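Local coordinates for PUA domain-containing protein (Archaeoglobus fulgidus DSM 4304, PDB 2Q07) that is of unknown biochemical function but probably binds RNA, as part of an archaeosine synthase type 1 family protein linked to tRNA modification, at residues V70-L78 with R171-Q180; R268-M277 with I289-S298. All coordinates share one frame; numbering follows the deposited sequence.

Contact 1: residues V70-L78 with R171-Q180; sequences VVPREFELL and RILEHMLSYQ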
loop_
_atom_site.group_PDB
_atom_site.type_symbol
_atom_site.label_atom_id
_atom_site.label_comp_id
_atom_site.label_asym_id
_atom_site.label_seq_id
_atom_site.Cartn_x
_atom_site.Cartn_y
_atom_site.Cartn_z
ATOM N N VAL A 70 -10.105 -1.671 -5.736
ATOM C CA VAL A 70 -9.685 -0.482 -6.448
ATOM C C VAL A 70 -8.349 -0.259 -5.747
ATOM O O VAL A 70 -8.314 -0.159 -4.520
ATOM C CB VAL A 70 -10.602 0.701 -6.152
ATOM C CG1 VAL A 70 -10.004 1.961 -6.754
ATOM C CG2 VAL A 70 -12.005 0.428 -6.703
ATOM N N VAL A 71 -7.263 -0.165 -6.506
ATOM C CA VAL A 71 -5.944 -0.045 -5.895
ATOM C C VAL A 71 -4.990 1.059 -6.338
ATOM O O VAL A 71 -4.503 1.048 -7.460
ATOM C CB VAL A 71 -5.163 -1.375 -6.064
ATOM C CG1 VAL A 71 -3.838 -1.306 -5.316
ATOM C CG2 VAL A 71 -6.007 -2.540 -5.567
ATOM N N PRO A 72 -4.724 2.035 -5.459
ATOM C CA PRO A 72 -3.790 3.083 -5.856
ATOM C C PRO A 72 -2.454 2.348 -6.012
ATOM O O PRO A 72 -2.137 1.447 -5.227
ATOM C CB PRO A 72 -3.793 4.023 -4.648
ATOM C CG PRO A 72 -5.219 3.913 -4.162
ATOM C CD PRO A 72 -5.470 2.424 -4.245
ATOM N N ARG A 73 -1.685 2.714 -7.019
ATOM C CA ARG A 73 -0.404 2.065 -7.259
ATOM C C ARG A 73 0.471 1.944 -6.003
ATOM O O ARG A 73 1.226 0.983 -5.855
ATOM C CB ARG A 73 0.356 2.820 -8.346
ATOM C CG ARG A 73 1.793 2.351 -8.548
ATOM C CD ARG A 73 2.033 1.965 -9.990
ATOM N NE ARG A 73 1.511 0.639 -10.280
ATOM C CZ ARG A 73 1.102 0.229 -11.476
ATOM N NH1 ARG A 73 1.137 1.042 -12.525
ATOM N NH2 ARG A 73 0.670 -1.013 -11.617
ATOM N N GLU A 74 0.345 2.908 -5.095
ATOM C CA GLU A 74 1.142 2.928 -3.863
ATOM C C GLU A 74 0.859 1.794 -2.887
ATOM O O GLU A 74 1.665 1.525 -1.998
ATOM C CB GLU A 74 0.953 4.258 -3.135
ATOM C CG GLU A 74 1.492 5.479 -3.881
ATOM C CD GLU A 74 0.601 5.946 -5.023
ATOM O OE1 GLU A 74 -0.484 5.368 -5.246
ATOM O OE2 GLU A 74 0.991 6.911 -5.699
ATOM N N PHE A 75 -0.283 1.134 -3.039
ATOM C CA PHE A 75 -0.638 0.043 -2.145
ATOM C C PHE A 75 -0.620 -1.306 -2.857
ATOM O O PHE A 75 -1.034 -2.308 -2.285
ATOM C CB PHE A 75 -2.038 0.275 -1.555
ATOM C CG PHE A 75 -2.206 1.600 -0.849
ATOM C CD1 PHE A 75 -2.993 2.605 -1.407
ATOM C CD2 PHE A 75 -1.591 1.835 0.384
ATOM C CE1 PHE A 75 -3.169 3.824 -0.752
ATOM C CE2 PHE A 75 -1.760 3.052 1.052
ATOM C CZ PHE A 75 -2.554 4.051 0.481
ATOM N N GLU A 76 -0.130 -1.346 -4.092
ATOM C CA GLU A 76 -0.158 -2.597 -4.846
ATOM C C GLU A 76 0.727 -3.733 -4.317
ATOM O O GLU A 76 0.713 -4.826 -4.864
ATOM C CB GLU A 76 0.140 -2.331 -6.330
ATOM C CG GLU A 76 1.582 -2.462 -6.743
ATOM C CD GLU A 76 1.742 -2.502 -8.262
ATOM O OE1 GLU A 76 2.791 -2.991 -8.725
ATOM O OE2 GLU A 76 0.830 -2.041 -8.992
ATOM N N LEU A 77 1.470 -3.486 -3.243
ATOM C CA LEU A 77 2.339 -4.514 -2.664
ATOM C C LEU A 77 1.787 -5.076 -1.352
ATOM O O LEU A 77 2.306 -6.054 -0.817
ATOM C CB LEU A 77 3.748 -3.950 -2.446
ATOM C CG LEU A 77 4.811 -4.350 -3.485
ATOM C CD1 LEU A 77 4.199 -4.487 -4.870
ATOM C CD2 LEU A 77 5.934 -3.323 -3.482
ATOM N N LEU A 78 0.727 -4.460 -0.845
ATOM C CA LEU A 78 0.104 -4.892 0.402
ATOM C C LEU A 78 -0.847 -6.066 0.170
ATOM O O LEU A 78 -1.249 -6.328 -0.966
ATOM C CB LEU A 78 -0.657 -3.724 1.038
ATOM C CG LEU A 78 0.209 -2.554 1.527
ATOM C CD1 LEU A 78 -0.658 -1.351 1.831
ATOM C CD2 LEU A 78 0.985 -2.975 2.767
ATOM N N ARG A 171 7.552 6.453 -2.950
ATOM C CA ARG A 171 6.169 6.728 -2.561
ATOM C C ARG A 171 5.492 5.444 -2.074
ATOM O O ARG A 171 4.721 5.454 -1.110
ATOM C CB ARG A 171 5.370 7.297 -3.744
ATOM C CG ARG A 171 5.129 8.797 -3.684
ATOM C CD ARG A 171 6.295 9.568 -4.244
ATOM N NE ARG A 171 6.109 11.010 -4.111
ATOM C CZ ARG A 171 6.751 11.916 -4.844
ATOM N NH1 ARG A 171 7.617 11.527 -5.770
ATOM N NH2 ARG A 171 6.540 13.211 -4.645
ATOM N N ILE A 172 5.790 4.341 -2.751
ATOM C CA ILE A 172 5.230 3.033 -2.404
ATOM C C ILE A 172 5.655 2.617 -0.995
ATOM O O ILE A 172 4.828 2.210 -0.190
ATOM C CB ILE A 172 5.705 1.943 -3.400
ATOM C CG1 ILE A 172 5.003 2.120 -4.748
ATOM C CG2 ILE A 172 5.428 0.574 -2.856
ATOM C CD1 ILE A 172 5.477 1.143 -5.820
ATOM N N LEU A 173 6.952 2.711 -0.721
ATOM C CA LEU A 173 7.486 2.338 0.575
ATOM C C LEU A 173 6.950 3.274 1.651
ATOM O O LEU A 173 6.584 2.825 2.740
ATOM C CB LEU A 173 9.023 2.365 0.545
ATOM C CG LEU A 173 9.736 1.258 -0.243
ATOM C CD1 LEU A 173 11.243 1.522 -0.241
ATOM C CD2 LEU A 173 9.443 -0.109 0.376
ATOM N N GLU A 174 6.887 4.570 1.349
ATOM C CA GLU A 174 6.370 5.534 2.316
ATOM C C GLU A 174 4.907 5.233 2.631
ATOM O O GLU A 174 4.486 5.336 3.782
ATOM C CB GLU A 174 6.485 6.972 1.791
ATOM C CG GLU A 174 7.911 7.399 1.492
ATOM C CD GLU A 174 8.009 8.825 0.983
ATOM O OE1 GLU A 174 7.152 9.238 0.167
ATOM O OE2 GLU A 174 8.954 9.534 1.393
ATOM N N HIS A 175 4.136 4.864 1.608
ATOM C CA HIS A 175 2.722 4.558 1.801
ATOM C C HIS A 175 2.499 3.284 2.596
ATOM O O HIS A 175 1.508 3.165 3.300
ATOM C CB HIS A 175 1.976 4.454 0.461
ATOM C CG HIS A 175 1.483 5.769 -0.059
ATOM N ND1 HIS A 175 2.330 6.753 -0.518
ATOM C CD2 HIS A 175 0.231 6.278 -0.153
ATOM C CE1 HIS A 175 1.623 7.814 -0.866
ATOM N NE2 HIS A 175 0.346 7.553 -0.652
HETATM N N MSE A 176 3.410 2.322 2.482
HETATM C CA MSE A 176 3.251 1.077 3.229
HETATM C C MSE A 176 3.522 1.308 4.713
HETATM O O MSE A 176 2.862 0.722 5.568
HETATM C CB MSE A 176 4.177 0.004 2.670
HETATM C CG MSE A 176 3.873 -0.312 1.218
HETATM SE SE MSE A 176 4.900 -1.770 0.540
HETATM C CE MSE A 176 6.402 -0.826 -0.181
ATOM N N LEU A 177 4.496 2.162 5.005
ATOM C CA LEU A 177 4.840 2.511 6.380
ATOM C C LEU A 177 3.643 3.230 7.013
ATOM O O LEU A 177 3.247 2.953 8.151
ATOM C CB LEU A 177 6.064 3.430 6.382
ATOM C CG LEU A 177 7.424 2.746 6.296
ATOM C CD1 LEU A 177 8.536 3.799 6.274
ATOM C CD2 LEU A 177 7.588 1.819 7.509
ATOM N N SER A 178 3.072 4.157 6.252
ATOM C CA SER A 178 1.913 4.927 6.683
ATOM C C SER A 178 0.755 3.971 6.961
ATOM O O SER A 178 0.145 4.003 8.025
ATOM C CB SER A 178 1.536 5.925 5.586
ATOM O OG SER A 178 0.502 6.796 6.001
ATOM N N TYR A 179 0.475 3.107 5.989
ATOM C CA TYR A 179 -0.591 2.120 6.101
ATOM C C TYR A 179 -0.458 1.282 7.389
ATOM O O TYR A 179 -1.355 1.252 8.234
ATOM C CB TYR A 179 -0.547 1.192 4.876
ATOM C CG TYR A 179 -1.691 0.208 4.785
ATOM C CD1 TYR A 179 -2.835 0.508 4.046
ATOM C CD2 TYR A 179 -1.642 -1.014 5.459
ATOM C CE1 TYR A 179 -3.901 -0.376 3.980
ATOM C CE2 TYR A 179 -2.707 -1.912 5.401
ATOM C CZ TYR A 179 -3.834 -1.581 4.660
ATOM O OH TYR A 179 -4.901 -2.438 4.612
ATOM N N GLN A 180 0.680 0.616 7.527
ATOM C CA GLN A 180 0.946 -0.262 8.669
ATOM C C GLN A 180 1.206 0.376 10.024
ATOM O O GLN A 180 0.769 -0.155 11.043
ATOM C CB GLN A 180 2.122 -1.176 8.340
ATOM C CG GLN A 180 1.898 -2.055 7.134
ATOM C CD GLN A 180 3.158 -2.771 6.709
ATOM O OE1 GLN A 180 3.801 -3.441 7.512
ATOM N NE2 GLN A 180 3.513 -2.643 5.437
#

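Contact 2: residues R268-M277 with I289-S298; sequences RIFGVGLAAM and IAINVKRKFS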
loop_
_atom_site.group_PDB
_atom_site.type_symbol
_atom_site.label_atom_id
_atom_site.label_comp_id
_atom_site.label_asym_id
_atom_site.label_seq_id
_atom_site.Cartn_x
_atom_site.Cartn_y
_atom_site.Cartn_z
ATOM N N ARG A 268 15.188 -5.775 29.282
ATOM C CA ARG A 268 16.475 -6.094 28.669
ATOM C C ARG A 268 16.484 -6.101 27.142
ATOM O O ARG A 268 17.543 -5.976 26.531
ATOM C CB ARG A 268 16.983 -7.451 29.167
ATOM C CG ARG A 268 16.189 -8.632 28.631
ATOM C CD ARG A 268 16.978 -9.934 28.701
ATOM N NE ARG A 268 17.271 -10.356 30.069
ATOM C CZ ARG A 268 17.915 -11.480 30.375
ATOM N NH1 ARG A 268 18.333 -12.290 29.410
ATOM N NH2 ARG A 268 18.143 -11.797 31.644
ATOM N N ILE A 269 15.318 -6.250 26.524
ATOM C CA ILE A 269 15.259 -6.279 25.071
ATOM C C ILE A 269 13.953 -5.767 24.494
ATOM O O ILE A 269 12.968 -5.537 25.202
ATOM C CB ILE A 269 15.423 -7.726 24.510
ATOM C CG1 ILE A 269 14.235 -8.584 24.948
ATOM C CG2 ILE A 269 16.713 -8.363 25.005
ATOM C CD1 ILE A 269 14.154 -9.916 24.243
ATOM N N PHE A 270 13.971 -5.584 23.181
ATOM C CA PHE A 270 12.785 -5.207 22.443
ATOM C C PHE A 270 12.950 -5.907 21.105
ATOM O O PHE A 270 14.071 -6.218 20.701
ATOM C CB PHE A 270 12.639 -3.681 22.317
ATOM C CG PHE A 270 13.635 -3.019 21.418
ATOM C CD1 PHE A 270 13.266 -2.611 20.135
ATOM C CD2 PHE A 270 14.915 -2.723 21.874
ATOM C CE1 PHE A 270 14.151 -1.914 19.327
ATOM C CE2 PHE A 270 15.814 -2.025 21.079
ATOM C CZ PHE A 270 15.434 -1.616 19.802
ATOM N N GLY A 271 11.837 -6.213 20.452
ATOM C CA GLY A 271 11.919 -6.901 19.180
ATOM C C GLY A 271 10.756 -6.656 18.240
ATOM O O GLY A 271 9.881 -5.829 18.494
ATOM N N VAL A 272 10.768 -7.392 17.138
ATOM C CA VAL A 272 9.751 -7.285 16.104
ATOM C C VAL A 272 9.077 -8.643 15.943
ATOM O O VAL A 272 9.736 -9.674 16.031
ATOM C CB VAL A 272 10.393 -6.886 14.752
ATOM C CG1 VAL A 272 9.343 -6.881 13.654
ATOM C CG2 VAL A 272 11.048 -5.516 14.868
ATOM N N GLY A 273 7.767 -8.631 15.719
ATOM C CA GLY A 273 7.034 -9.869 15.527
ATOM C C GLY A 273 5.692 -9.655 14.847
ATOM O O GLY A 273 5.305 -8.525 14.541
ATOM N N LEU A 274 4.984 -10.748 14.591
ATOM C CA LEU A 274 3.666 -10.696 13.970
ATOM C C LEU A 274 2.618 -11.073 15.006
ATOM O O LEU A 274 2.604 -12.202 15.500
ATOM C CB LEU A 274 3.566 -11.676 12.800
ATOM C CG LEU A 274 3.813 -11.173 11.381
ATOM C CD1 LEU A 274 3.525 -12.312 10.419
ATOM C CD2 LEU A 274 2.914 -9.979 11.060
ATOM N N ALA A 275 1.749 -10.130 15.339
ATOM C CA ALA A 275 0.700 -10.388 16.314
ATOM C C ALA A 275 -0.199 -11.520 15.821
ATOM O O ALA A 275 -0.491 -11.617 14.634
ATOM C CB ALA A 275 -0.115 -9.126 16.541
ATOM N N ALA A 276 -0.626 -12.387 16.732
ATOM C CA ALA A 276 -1.498 -13.497 16.366
ATOM C C ALA A 276 -2.915 -13.192 16.826
ATOM O O ALA A 276 -3.878 -13.741 16.298
ATOM C CB ALA A 276 -0.998 -14.803 17.000
HETATM N N MSE A 277 -3.033 -12.316 17.818
HETATM C CA MSE A 277 -4.333 -11.919 18.344
HETATM C C MSE A 277 -4.400 -10.403 18.543
HETATM O O MSE A 277 -3.381 -9.709 18.486
HETATM C CB MSE A 277 -4.624 -12.647 19.667
HETATM C CG MSE A 277 -3.495 -12.604 20.690
HETATM SE SE MSE A 277 -3.930 -13.542 22.339
HETATM C CE MSE A 277 -3.642 -15.356 21.746
ATOM N N ILE A 289 -1.159 -18.504 21.301
ATOM C CA ILE A 289 0.028 -17.789 20.839
ATOM C C ILE A 289 -0.291 -16.320 20.585
ATOM O O ILE A 289 -1.162 -15.994 19.785
ATOM C CB ILE A 289 0.584 -18.406 19.535
ATOM C CG1 ILE A 289 1.062 -19.838 19.798
ATOM C CG2 ILE A 289 1.726 -17.552 19.003
ATOM C CD1 ILE A 289 1.550 -20.571 18.543
ATOM N N ALA A 290 0.430 -15.436 21.269
ATOM C CA ALA A 290 0.212 -14.004 21.132
ATOM C C ALA A 290 1.014 -13.373 19.999
ATOM O O ALA A 290 0.477 -12.574 19.224
ATOM C CB ALA A 290 0.537 -13.306 22.444
ATOM N N ILE A 291 2.292 -13.734 19.898
ATOM C CA ILE A 291 3.157 -13.165 18.871
ATOM C C ILE A 291 4.175 -14.141 18.288
ATOM O O ILE A 291 4.809 -14.899 19.014
ATOM C CB ILE A 291 3.980 -11.985 19.427
ATOM C CG1 ILE A 291 3.067 -10.949 20.079
ATOM C CG2 ILE A 291 4.809 -11.366 18.310
ATOM C CD1 ILE A 291 3.821 -9.802 20.733
ATOM N N ASN A 292 4.330 -14.108 16.972
ATOM C CA ASN A 292 5.324 -14.934 16.305
ATOM C C ASN A 292 6.530 -13.999 16.168
ATOM O O ASN A 292 6.489 -13.018 15.427
ATOM C CB ASN A 292 4.810 -15.386 14.937
ATOM C CG ASN A 292 3.629 -16.353 15.046
ATOM O OD1 ASN A 292 3.786 -17.493 15.482
ATOM N ND2 ASN A 292 2.444 -15.894 14.659
ATOM N N VAL A 293 7.587 -14.292 16.915
ATOM C CA VAL A 293 8.792 -13.461 16.922
ATOM C C VAL A 293 9.635 -13.536 15.653
ATOM O O VAL A 293 9.960 -14.619 15.172
ATOM C CB VAL A 293 9.694 -13.827 18.131
ATOM C CG1 VAL A 293 10.924 -12.929 18.172
ATOM C CG2 VAL A 293 8.902 -13.711 19.405
ATOM N N LYS A 294 9.978 -12.372 15.110
ATOM C CA LYS A 294 10.814 -12.313 13.919
ATOM C C LYS A 294 12.257 -12.034 14.329
ATOM O O LYS A 294 13.191 -12.618 13.786
ATOM C CB LYS A 294 10.334 -11.223 12.951
ATOM C CG LYS A 294 9.105 -11.605 12.128
ATOM C CD LYS A 294 8.982 -10.756 10.857
ATOM C CE LYS A 294 7.992 -11.381 9.865
ATOM N NZ LYS A 294 7.990 -10.726 8.516
ATOM N N ARG A 295 12.442 -11.151 15.302
ATOM C CA ARG A 295 13.788 -10.817 15.741
ATOM C C ARG A 295 13.766 -9.982 17.018
ATOM O O ARG A 295 12.718 -9.480 17.434
ATOM C CB ARG A 295 14.521 -10.055 14.625
ATOM C CG ARG A 295 14.003 -8.633 14.390
ATOM C CD ARG A 295 14.527 -8.001 13.093
ATOM N NE ARG A 295 13.717 -8.363 11.931
ATOM C CZ ARG A 295 13.839 -9.493 11.245
ATOM N NH1 ARG A 295 14.758 -10.394 11.596
ATOM N NH2 ARG A 295 13.028 -9.737 10.221
ATOM N N LYS A 296 14.929 -9.844 17.640
ATOM C CA LYS A 296 15.044 -9.064 18.858
ATOM C C LYS A 296 16.390 -8.363 18.944
ATOM O O LYS A 296 17.366 -8.773 18.309
ATOM C CB LYS A 296 14.824 -9.957 20.082
ATOM C CG LYS A 296 15.660 -11.220 20.089
ATOM C CD LYS A 296 15.398 -12.021 21.354
ATOM C CE LYS A 296 16.318 -13.237 21.459
ATOM N NZ LYS A 296 16.207 -13.854 22.816
ATOM N N PHE A 297 16.432 -7.295 19.730
ATOM C CA PHE A 297 17.653 -6.526 19.892
ATOM C C PHE A 297 18.033 -6.402 21.376
ATOM O O PHE A 297 17.175 -6.203 22.236
ATOM C CB PHE A 297 17.469 -5.139 19.267
ATOM C CG PHE A 297 16.647 -5.147 18.000
ATOM C CD1 PHE A 297 15.297 -4.774 18.028
ATOM C CD2 PHE A 297 17.197 -5.571 16.795
ATOM C CE1 PHE A 297 14.509 -4.827 16.877
ATOM C CE2 PHE A 297 16.412 -5.628 15.626
ATOM C CZ PHE A 297 15.066 -5.254 15.672
ATOM N N SER A 298 19.327 -6.519 21.666
ATOM C CA SER A 298 19.823 -6.430 23.038
ATOM C C SER A 298 20.084 -4.991 23.453
ATOM O O SER A 298 19.424 -4.505 24.399
ATOM C CB SER A 298 21.116 -7.224 23.174
ATOM O OG SER A 298 20.944 -8.539 22.688
#

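Contact 1: residues V70-L78 with R171-Q180
The His-175 ring is met on one face by the side chain of Glu-74 and at its edge by the ring of Phe-75. Glu-74 CG sits over the centre of the imidazole, 3.7 Å from the ring centroid, in a CH-pi contact. The edge of His-175 is turned toward the face of Phe-75 in an offset edge-to-face pair, with the planes at 76°. One face of the Tyr-179 ring carries Leu-78 CD1, 3.6 Å from its centroid. The contact packs a short 3-10 segment and a type I turn, which follow the edge strand 70-72 of a mixed five-stranded sheet, against helix 168-181. It thus joins the DUF5591 part of the chain, assigned to the UDG-like clan, to its pre-PUA part.

Glu-74 and His-175 run side by side and point the same way. In Glu-74, CG lies anti to the carbonyl carbon (chi1 -66°), which puts it over the imidazole; the bend at chi2 then turns the carboxylate end of the chain. The imidazole is held at both nitrogens. NE2 is hydrogen-bonded to Lys-26 N, and ND1 donates to Arg-171 O one helical turn back.

Further along, the contact is apolar. Leu-77 and Ile-172 cross at about a right angle, CD2 of Leu-77 meeting CG2 of Ile-172 at 4.0 Å, and Leu-77 CB lies 3.9 Å from SE of selenomethionine Met-176. Helix 16-24 adds to the packing through Ala-21 on Phe-75 and Phe-17 on Tyr-179.

Within 70-78, Arg-73 grips Glu-76 side-on, and its guanidinium also reaches Glu-62 and His-49. Both donors share one oxygen: Arg-73 NE lies 3.1 Å from Glu-76 OE2, above the carboxylate plane, and Arg-73 NH2 approaches the same OE2 at 2.8 Å on its syn side.

Contact 2: residues R268-M277 with I289-S298
Strands 270-275 and 289-297 run antiparallel, with 146° between their directions and a closest axis approach of 4.4 Å. Phe-270 with Phe-297, Val-272 with Arg-295 and Leu-274 with Asn-292 are hydrogen-bonded pairs; in the first, the bond from Phe-270 N to Phe-297 O is weak. The register slips by one residue between Val-272 and Gly-273. This is a classic beta bulge: Lys-294 and Arg-295 both face Val-272. Val-272 O takes both of their amides, Lys-294 N at 2.9 Å and Arg-295 N at 3.2 Å. Beyond the bulge, Asn-292 N to Leu-274 O is nearly straight. Ala-276 N to Ala-290 O, at 2.7 Å, extends the pairing past the end of strand 270-275.

The backbones come close at Gly-271, whose CA is 3.8 Å from Lys-296 CA. On the face with Val-272 and Leu-274, the Phe-270 and Phe-297 rings meet obliquely, their planes at 50°. Phe-297 CD1 lies over one face of Phe-270, toward its rim, 3.3 Å from Phe-270 CE1. Phe-270 CG sits between the backbone N and carbonyl carbon (chi1 70°), which turns the ring back toward strand 289-297, one face to Phe-297. Val-272 CG2 touches the edge of Phe-297, 4.1 Å from its CE1. Helix 219-227 covers this face, with Glu-219 against both phenylalanines. Lys-294 and Arg-295 reach out of the bulge to salt bridges with Asp-209 and Asp-216, respectively. On the other face, Ala-275 and Ile-291 pack on Met-282 of helix 279-282.

This bulged antiparallel pair belongs to the mixed beta-sheet of the C-terminal PUA domain, a fold typical of RNA-binding proteins.

Contact 1 comes first along the chain, and its second segment ends well before contact 2 begins. Their centres are 24 Å apart. The nearest atoms are about 7 Å apart, so the two do not touch. They share no strand or helix: contact 1 involves the edge of the five-stranded sheet and helix 168-181, and contact 2 lies within the six-stranded PUA sheet. Contact 1 is buried near the centre of the chain, where two parts meet. Contact 2 is internal to one domain. The antiparallel sheet spanning 188-217 comes between them in sequence. The chain is therefore modular, with a PUA domain, probably RNA-binding, following the joined DUF5591 and pre-PUA parts.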